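Local structure of glycinin A3B4 subunit (Glycine max, 2D5F) at residues H116-E119 and G120-L123; K210-L213 and A214-N218; H383-N387 and A388-I392. The protein probably stores amino acids for the germinating soybean seedling, as an 11S seed globulin of the cupin superfamily whose subunits assemble into hexamers. All coordinates share one frame; numbering follows the deposited sequence.

In the fold
Along the chain the contacts follow one another from 1 to 3, each within a continuous run of residues. Contact 1 turns from strand 107-118 into strand 121-125 in the N-terminal cupin range; contact 3 leads from strand 379-385 to strand 390-395 in the C-terminal one. Their centres lie about 23 Å apart, and each joins strands of two different sheets. Contact 2, on helix 210-216, stands apart, its centre about 38 Å from that of contact 1 and 49 Å from that of contact 3. Contacts 2 and 3 lie on opposite sides of the chain's centre. All three reach other subunits, contact 1 through His116 alone; contacts 2 and 3 take part in hexamer packing.

Contact 1: H116-E119 and G120-L123; sequences HFNE and GDVL
Asn118 to Asp121 form a type II beta turn, closed by Asp121 N donating to Asn118 O at 3.0 Å, and the short strands on its two sides run at 132° to each other. Gly120 fills the turn position with positive phi (100°), where a side chain would be jammed against the carbonyl oxygen of Glu119. Asp121 then bends its carboxylate back over the turn. OD1 takes the backbone N-H of Asn118 at 2.9 Å, from above the carboxylate plane and not within it. Residues 118 and 121 are thus tied twice, each backbone N giving one bond. Water 1 makes a third link, accepting from Asn118 ND2 at 2.9 Å and donating to Asp121 OD1 at 2.6 Å. The two donors on OD1 would restrain the rotation of the carboxylate, and its negative charge would probably be favoured. Asn118 carries CG beside its own backbone N (chi1 -65°), which, with the turn of the amide about CB-CG, lets ND2 reach the water.

Beyond the polar turn, between the two strands, the contact is apolar. Leu123 and Phe117 cross at about a right angle: CD2 of the leucine touches Phe117 CB at 3.7 Å, while its CD1 lies 4.0 Å above one face of the Phe117 ring, offset toward the rim.

Gly120 falls where the first glycine of cupin motif 2 is expected, and Tyr131 of the carbonate pocket takes the place of that motif's histidine. Phe117 also packs on Val71 and Ile78, and Asp121 on His332 and Asn334. The turn thereby carries the chain from strand 107-118, paired with strand 75-80, into strand 121-125, set between strands 67-73 and 332-334.

Contact 2: K210-L213 and A214-N218; sequences KHFL and AQSFN
Ser216 OG lies over one face of the Phe212 ring, displaced toward its CD1-CE1 side, only 2.9 Å from CE1, a tight approach for a hydroxyl oxygen and an aromatic carbon. The hydroxyl is drawn there by the carbonyl one turn back, donating to Phe212 O at 2.7 Å. Ser216 N also donates to Phe212 O, nearly straight at 165°, so one carbonyl oxygen takes two donors from opposite faces of its plane. The serine chi1 of -64° sets OG beside its own N, turning it back toward this acceptor, while Phe212, with CG anti to its backbone N, brings its ring beneath the oxygen.

These bonds belong to the last turns of helix 210-216, whose backbone bonding also includes Phe217 N to Leu213 O at 2.9 Å. A Schellman motif ends the helix: Asn218, the C-prime residue, has positive phi, its N reaches Gln215 O at 3.2 Å, and Thr219 N bonds back to Ala214 O.

On another side of the helix, the Gln215 amide stacks on the His211 imidazole, their planes 27° apart. Its NE2 lies 3.1 Å from His211 CE1, and Gln215 CG is above one ring face, offset toward the rim. Leu213 and Phe217 run side by side in the same direction, Leu213 CD2 touching Phe217 CE1 at 3.9 Å.

Leu213 and Ala214 pack on Ala224 of helix 221-226, and Lys210 NZ makes a salt bridge to Glu221. The Phe217 ring meets Phe459 of a neighbouring subunit edge-to-face, and Phe212 packs on Arg402 of that same subunit.

Contact 3: H383-N387 and A388-I392; sequences HWNLN and ANSVI
Leu386 O, in the bend that brings Asn385 round to face Ala388 and Ser390, takes a hydrogen bond from Gln426 NE2 and a weak one from Asn427 ND2. The bend belongs to the C-terminal cupin barrel and joins strand 379-385, on one sheet, to strand 390-395, on another. His383, Asn385 and Ser390 appear to fall at the places of the His-X-His and glutamate of cupin motif 1, which in metal-binding cupins supplies metal ligands. Of the three, His383 alone keeps the residue of the pattern; a magnesium ion lies about 6 Å from the side chain of Asn385, too far for it to be a direct ligand.

Across the bend the side chains of Asn385 and Ser390 point at each other: one end of the Asn385 amide, built as OD1, is 2.8 Å from Ser390 OG, though its O and N are probably exchanged in the model, so the bond is left undecided. Both carry their first branch anti to the carbonyl carbon (chi1 -64° and -63°), which turns amide and hydroxyl inward between the two arms. Asn385 CB also rests against the backbone, 3.5 Å from Ala388 O.

Outward, the same bend meets a neighbouring subunit: Trp384 NE1 and Asn389 ND2 are hydrogen-bonded to Gly128 O and Gln155 O of that subunit, and the Trp384 ring stacks on Tyr62 there.

At the turning point, the nearly fully extended phi of Ala388, -167°, sets its methyl CB just 3.0 Å from Asn387 O. Ala388 N itself is buried and has no hydrogen-bonding partner anywhere in the model.

Contact 1: H116-E119 and G120-L123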
loop_
_atom_site.group_PDB
_atom_site.type_symbol
_atom_site.label_atom_id
_atom_site.label_comp_id
_atom_site.label_asym_id
_atom_site.label_seq_id
_atom_site.Cartn_x
_atom_site.Cartn_y
_atom_site.Cartn_z
ATOM N N HIS B 116 29.246 6.016 -8.845
ATOM C CA HIS B 116 30.475 5.243 -8.846
ATOM C C HIS B 116 30.245 3.865 -8.252
ATOM O O HIS B 116 29.412 3.701 -7.363
ATOM C CB HIS B 116 31.545 5.976 -8.036
ATOM C CG HIS B 116 31.977 7.271 -8.647
ATOM N ND1 HIS B 116 33.000 7.354 -9.567
ATOM C CD2 HIS B 116 31.496 8.529 -8.503
ATOM C CE1 HIS B 116 33.129 8.608 -9.964
ATOM N NE2 HIS B 116 32.228 9.340 -9.334
ATOM N N PHE B 117 30.979 2.877 -8.752
ATOM C CA PHE B 117 30.865 1.523 -8.240
ATOM C C PHE B 117 32.239 0.890 -8.108
ATOM O O PHE B 117 33.199 1.309 -8.766
ATOM C CB PHE B 117 29.978 0.651 -9.146
ATOM C CG PHE B 117 30.481 0.511 -10.558
ATOM C CD1 PHE B 117 29.934 1.279 -11.585
ATOM C CD2 PHE B 117 31.493 -0.396 -10.863
ATOM C CE1 PHE B 117 30.387 1.145 -12.896
ATOM C CE2 PHE B 117 31.954 -0.538 -12.167
ATOM C CZ PHE B 117 31.397 0.237 -13.188
ATOM N N ASN B 118 32.318 -0.119 -7.250
ATOM C CA ASN B 118 33.553 -0.846 -7.001
ATOM C C ASN B 118 33.231 -2.333 -6.943
ATOM O O ASN B 118 32.061 -2.723 -6.859
ATOM C CB ASN B 118 34.161 -0.415 -5.664
ATOM C CG ASN B 118 34.605 1.028 -5.666
ATOM O OD1 ASN B 118 35.524 1.400 -6.390
ATOM N ND2 ASN B 118 33.951 1.853 -4.855
ATOM N N GLU B 119 34.271 -3.159 -6.990
ATOM C CA GLU B 119 34.094 -4.600 -6.921
ATOM C C GLU B 119 33.353 -4.922 -5.632
ATOM O O GLU B 119 33.645 -4.348 -4.583
ATOM C CB GLU B 119 35.456 -5.301 -6.952
ATOM C CG GLU B 119 36.521 -4.636 -6.091
ATOM C CD GLU B 119 37.910 -5.218 -6.327
ATOM O OE1 GLU B 119 38.335 -5.299 -7.505
ATOM O OE2 GLU B 119 38.576 -5.585 -5.335
ATOM N N GLY B 120 32.389 -5.836 -5.722
ATOM C CA GLY B 120 31.606 -6.205 -4.557
ATOM C C GLY B 120 30.265 -5.492 -4.555
ATOM O O GLY B 120 29.377 -5.816 -3.763
ATOM N N ASP B 121 30.122 -4.513 -5.442
ATOM C CA ASP B 121 28.883 -3.747 -5.558
ATOM C C ASP B 121 27.894 -4.401 -6.509
ATOM O O ASP B 121 28.274 -5.061 -7.473
ATOM C CB ASP B 121 29.150 -2.332 -6.087
ATOM C CG ASP B 121 29.728 -1.402 -5.039
ATOM O OD1 ASP B 121 30.076 -0.264 -5.416
ATOM O OD2 ASP B 121 29.833 -1.789 -3.855
ATOM N N VAL B 122 26.616 -4.203 -6.218
ATOM C CA VAL B 122 25.544 -4.710 -7.055
ATOM C C VAL B 122 24.913 -3.472 -7.666
ATOM O O VAL B 122 24.742 -2.458 -6.982
ATOM C CB VAL B 122 24.483 -5.461 -6.234
ATOM C CG1 VAL B 122 23.218 -5.675 -7.076
ATOM C CG2 VAL B 122 25.037 -6.801 -5.783
ATOM N N LEU B 123 24.596 -3.546 -8.952
ATOM C CA LEU B 123 23.966 -2.434 -9.656
ATOM C C LEU B 123 22.636 -2.961 -10.174
ATOM O O LEU B 123 22.515 -4.146 -10.492
ATOM C CB LEU B 123 24.827 -1.982 -10.847
ATOM C CG LEU B 123 26.342 -1.807 -10.660
ATOM C CD1 LEU B 123 26.982 -1.467 -12.003
ATOM C CD2 LEU B 123 26.622 -0.714 -9.646
HETATM O O HOH W 1 31.223 1.584 -4.071
#

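Contact 2: K210-L213 and A214-N218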
loop_
_atom_site.group_PDB
_atom_site.type_symbol
_atom_site.label_atom_id
_atom_site.label_comp_id
_atom_site.label_asym_id
_atom_site.label_seq_id
_atom_site.Cartn_x
_atom_site.Cartn_y
_atom_site.Cartn_z
ATOM N N LYS B 210 18.811 9.963 -41.887
ATOM C CA LYS B 210 19.490 11.147 -41.365
ATOM C C LYS B 210 18.637 12.392 -41.551
ATOM O O LYS B 210 18.673 13.310 -40.734
ATOM C CB LYS B 210 20.856 11.356 -42.038
ATOM C CG LYS B 210 20.815 11.655 -43.533
ATOM C CD LYS B 210 22.229 11.933 -44.072
ATOM C CE LYS B 210 22.278 11.859 -45.592
ATOM N NZ LYS B 210 21.224 12.711 -46.207
ATOM N N HIS B 211 17.863 12.422 -42.627
ATOM C CA HIS B 211 17.011 13.570 -42.885
ATOM C C HIS B 211 15.982 13.752 -41.776
ATOM O O HIS B 211 15.763 14.869 -41.299
ATOM C CB HIS B 211 16.283 13.413 -44.218
ATOM C CG HIS B 211 15.318 14.522 -44.502
ATOM N ND1 HIS B 211 13.973 14.305 -44.709
ATOM C CD2 HIS B 211 15.502 15.863 -44.582
ATOM C CE1 HIS B 211 13.368 15.465 -44.903
ATOM N NE2 HIS B 211 14.273 16.425 -44.831
ATOM N N PHE B 212 15.343 12.656 -41.379
ATOM C CA PHE B 212 14.331 12.726 -40.332
ATOM C C PHE B 212 14.957 13.003 -38.970
ATOM O O PHE B 212 14.383 13.733 -38.158
ATOM C CB PHE B 212 13.511 11.435 -40.280
ATOM C CG PHE B 212 12.361 11.496 -39.313
ATOM C CD1 PHE B 212 12.487 10.984 -38.026
ATOM C CD2 PHE B 212 11.164 12.101 -39.679
ATOM C CE1 PHE B 212 11.432 11.074 -37.116
ATOM C CE2 PHE B 212 10.104 12.197 -38.775
ATOM C CZ PHE B 212 10.243 11.680 -37.490
ATOM N N LEU B 213 16.127 12.426 -38.716
ATOM C CA LEU B 213 16.793 12.669 -37.445
ATOM C C LEU B 213 17.193 14.134 -37.417
ATOM O O LEU B 213 17.095 14.795 -36.381
ATOM C CB LEU B 213 18.034 11.782 -37.291
ATOM C CG LEU B 213 17.771 10.280 -37.097
ATOM C CD1 LEU B 213 19.084 9.558 -36.826
ATOM C CD2 LEU B 213 16.797 10.064 -35.931
ATOM N N ALA B 214 17.630 14.640 -38.567
ATOM C CA ALA B 214 18.042 16.033 -38.677
ATOM C C ALA B 214 16.890 16.950 -38.273
ATOM O O ALA B 214 17.080 17.889 -37.499
ATOM C CB ALA B 214 18.495 16.340 -40.109
ATOM N N GLN B 215 15.694 16.668 -38.787
ATOM C CA GLN B 215 14.522 17.474 -38.458
ATOM C C GLN B 215 14.069 17.241 -37.016
ATOM O O GLN B 215 13.786 18.190 -36.286
ATOM C CB GLN B 215 13.358 17.151 -39.403
ATOM C CG GLN B 215 13.646 17.379 -40.875
ATOM C CD GLN B 215 12.394 17.291 -41.718
ATOM O OE1 GLN B 215 11.737 18.298 -41.986
ATOM N NE2 GLN B 215 12.042 16.079 -42.126
ATOM N N SER B 216 13.996 15.972 -36.620
ATOM C CA SER B 216 13.570 15.592 -35.277
ATOM C C SER B 216 14.377 16.278 -34.187
ATOM O O SER B 216 13.815 16.846 -33.243
ATOM C CB SER B 216 13.700 14.075 -35.083
ATOM O OG SER B 216 12.846 13.364 -35.954
ATOM N N PHE B 217 15.696 16.213 -34.326
ATOM C CA PHE B 217 16.611 16.782 -33.350
ATOM C C PHE B 217 17.060 18.213 -33.653
ATOM O O PHE B 217 17.935 18.746 -32.972
ATOM C CB PHE B 217 17.835 15.866 -33.221
ATOM C CG PHE B 217 17.499 14.455 -32.803
ATOM C CD1 PHE B 217 18.294 13.387 -33.216
ATOM C CD2 PHE B 217 16.392 14.194 -31.991
ATOM C CE1 PHE B 217 17.995 12.083 -32.835
ATOM C CE2 PHE B 217 16.082 12.888 -31.601
ATOM C CZ PHE B 217 16.886 11.830 -32.024
ATOM N N ASN B 218 16.457 18.832 -34.665
ATOM C CA ASN B 218 16.805 20.202 -35.041
ATOM C C ASN B 218 18.314 20.361 -35.183
ATOM O O ASN B 218 18.918 21.249 -34.585
ATOM C CB ASN B 218 16.280 21.193 -33.995
ATOM C CG ASN B 218 16.620 22.639 -34.332
ATOM O OD1 ASN B 218 16.348 23.116 -35.437
ATOM N ND2 ASN B 218 17.210 23.347 -33.374
#

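Contact 3: H383-N387 and A388-I392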
loop_
_atom_site.group_PDB
_atom_site.type_symbol
_atom_site.label_atom_id
_atom_site.label_comp_id
_atom_site.label_asym_id
_atom_site.label_seq_id
_atom_site.Cartn_x
_atom_site.Cartn_y
_atom_site.Cartn_z
ATOM N N HIS B 383 19.281 -26.160 2.764
ATOM C CA HIS B 383 18.289 -25.100 2.843
ATOM C C HIS B 383 17.595 -24.996 1.491
ATOM O O HIS B 383 18.054 -25.581 0.508
ATOM C CB HIS B 383 18.971 -23.763 3.170
ATOM C CG HIS B 383 20.023 -23.357 2.179
ATOM N ND1 HIS B 383 21.272 -23.941 2.132
ATOM C CD2 HIS B 383 20.013 -22.417 1.202
ATOM C CE1 HIS B 383 21.986 -23.377 1.173
ATOM N NE2 HIS B 383 21.246 -22.450 0.593
ATOM N N TRP B 384 16.482 -24.269 1.449
ATOM C CA TRP B 384 15.758 -24.058 0.200
ATOM C C TRP B 384 15.119 -22.675 0.203
ATOM O O TRP B 384 14.986 -22.036 1.247
ATOM C CB TRP B 384 14.688 -25.134 -0.000
ATOM C CG TRP B 384 13.453 -24.951 0.835
ATOM C CD1 TRP B 384 12.337 -24.238 0.506
ATOM C CD2 TRP B 384 13.209 -25.498 2.135
ATOM N NE1 TRP B 384 11.411 -24.312 1.518
ATOM C CE2 TRP B 384 11.921 -25.078 2.531
ATOM C CE3 TRP B 384 13.955 -26.304 3.005
ATOM C CZ2 TRP B 384 11.360 -25.435 3.763
ATOM C CZ3 TRP B 384 13.397 -26.658 4.231
ATOM C CH2 TRP B 384 12.113 -26.223 4.597
ATOM N N ASN B 385 14.741 -22.206 -0.978
ATOM C CA ASN B 385 14.110 -20.912 -1.101
ATOM C C ASN B 385 12.622 -21.163 -1.262
ATOM O O ASN B 385 12.197 -21.891 -2.155
ATOM C CB ASN B 385 14.690 -20.159 -2.299
ATOM C CG ASN B 385 16.170 -19.854 -2.124
ATOM O OD1 ASN B 385 17.014 -20.334 -2.884
ATOM N ND2 ASN B 385 16.491 -19.062 -1.112
ATOM N N LEU B 386 11.841 -20.564 -0.376
ATOM C CA LEU B 386 10.400 -20.731 -0.371
ATOM C C LEU B 386 9.664 -20.112 -1.543
ATOM O O LEU B 386 8.749 -20.716 -2.094
ATOM C CB LEU B 386 9.805 -20.131 0.907
ATOM C CG LEU B 386 9.972 -20.833 2.257
ATOM C CD1 LEU B 386 11.438 -20.905 2.670
ATOM C CD2 LEU B 386 9.169 -20.061 3.283
ATOM N N ASN B 387 10.074 -18.907 -1.921
ATOM C CA ASN B 387 9.378 -18.160 -2.957
ATOM C C ASN B 387 10.176 -17.660 -4.154
ATOM O O ASN B 387 9.819 -16.632 -4.733
ATOM C CB ASN B 387 8.694 -16.953 -2.306
ATOM C CG ASN B 387 9.691 -15.987 -1.682
ATOM O OD1 ASN B 387 9.330 -14.877 -1.273
ATOM N ND2 ASN B 387 10.953 -16.404 -1.597
ATOM N N ALA B 388 11.233 -18.355 -4.549
ATOM C CA ALA B 388 11.990 -17.873 -5.695
ATOM C C ALA B 388 12.976 -18.862 -6.284
ATOM O O ALA B 388 13.514 -19.706 -5.578
ATOM C CB ALA B 388 12.733 -16.604 -5.311
ATOM N N ASN B 389 13.187 -18.756 -7.593
ATOM C CA ASN B 389 14.178 -19.574 -8.262
ATOM C C ASN B 389 15.474 -18.840 -7.941
ATOM O O ASN B 389 15.451 -17.645 -7.628
ATOM C CB ASN B 389 13.971 -19.586 -9.779
ATOM C CG ASN B 389 12.873 -20.521 -10.209
ATOM O OD1 ASN B 389 12.737 -21.616 -9.672
ATOM N ND2 ASN B 389 12.094 -20.106 -11.203
ATOM N N SER B 390 16.601 -19.534 -8.026
ATOM C CA SER B 390 17.878 -18.904 -7.719
ATOM C C SER B 390 18.920 -19.259 -8.757
ATOM O O SER B 390 18.823 -20.298 -9.411
ATOM C CB SER B 390 18.380 -19.363 -6.349
ATOM O OG SER B 390 17.501 -18.962 -5.323
ATOM N N VAL B 391 19.911 -18.389 -8.909
ATOM C CA VAL B 391 21.001 -18.634 -9.849
ATOM C C VAL B 391 22.315 -18.279 -9.161
ATOM O O VAL B 391 22.564 -17.117 -8.813
ATOM C CB VAL B 391 20.864 -17.789 -11.132
ATOM C CG1 VAL B 391 21.932 -18.211 -12.139
ATOM C CG2 VAL B 391 19.469 -17.963 -11.725
ATOM N N ILE B 392 23.141 -19.293 -8.951
ATOM C CA ILE B 392 24.426 -19.112 -8.305
ATOM C C ILE B 392 25.519 -18.863 -9.330
ATOM O O ILE B 392 25.574 -19.524 -10.365
ATOM C CB ILE B 392 24.834 -20.370 -7.508
ATOM C CG1 ILE B 392 23.869 -20.600 -6.347
ATOM C CG2 ILE B 392 26.253 -20.212 -6.979
ATOM C CD1 ILE B 392 24.051 -21.946 -5.677
#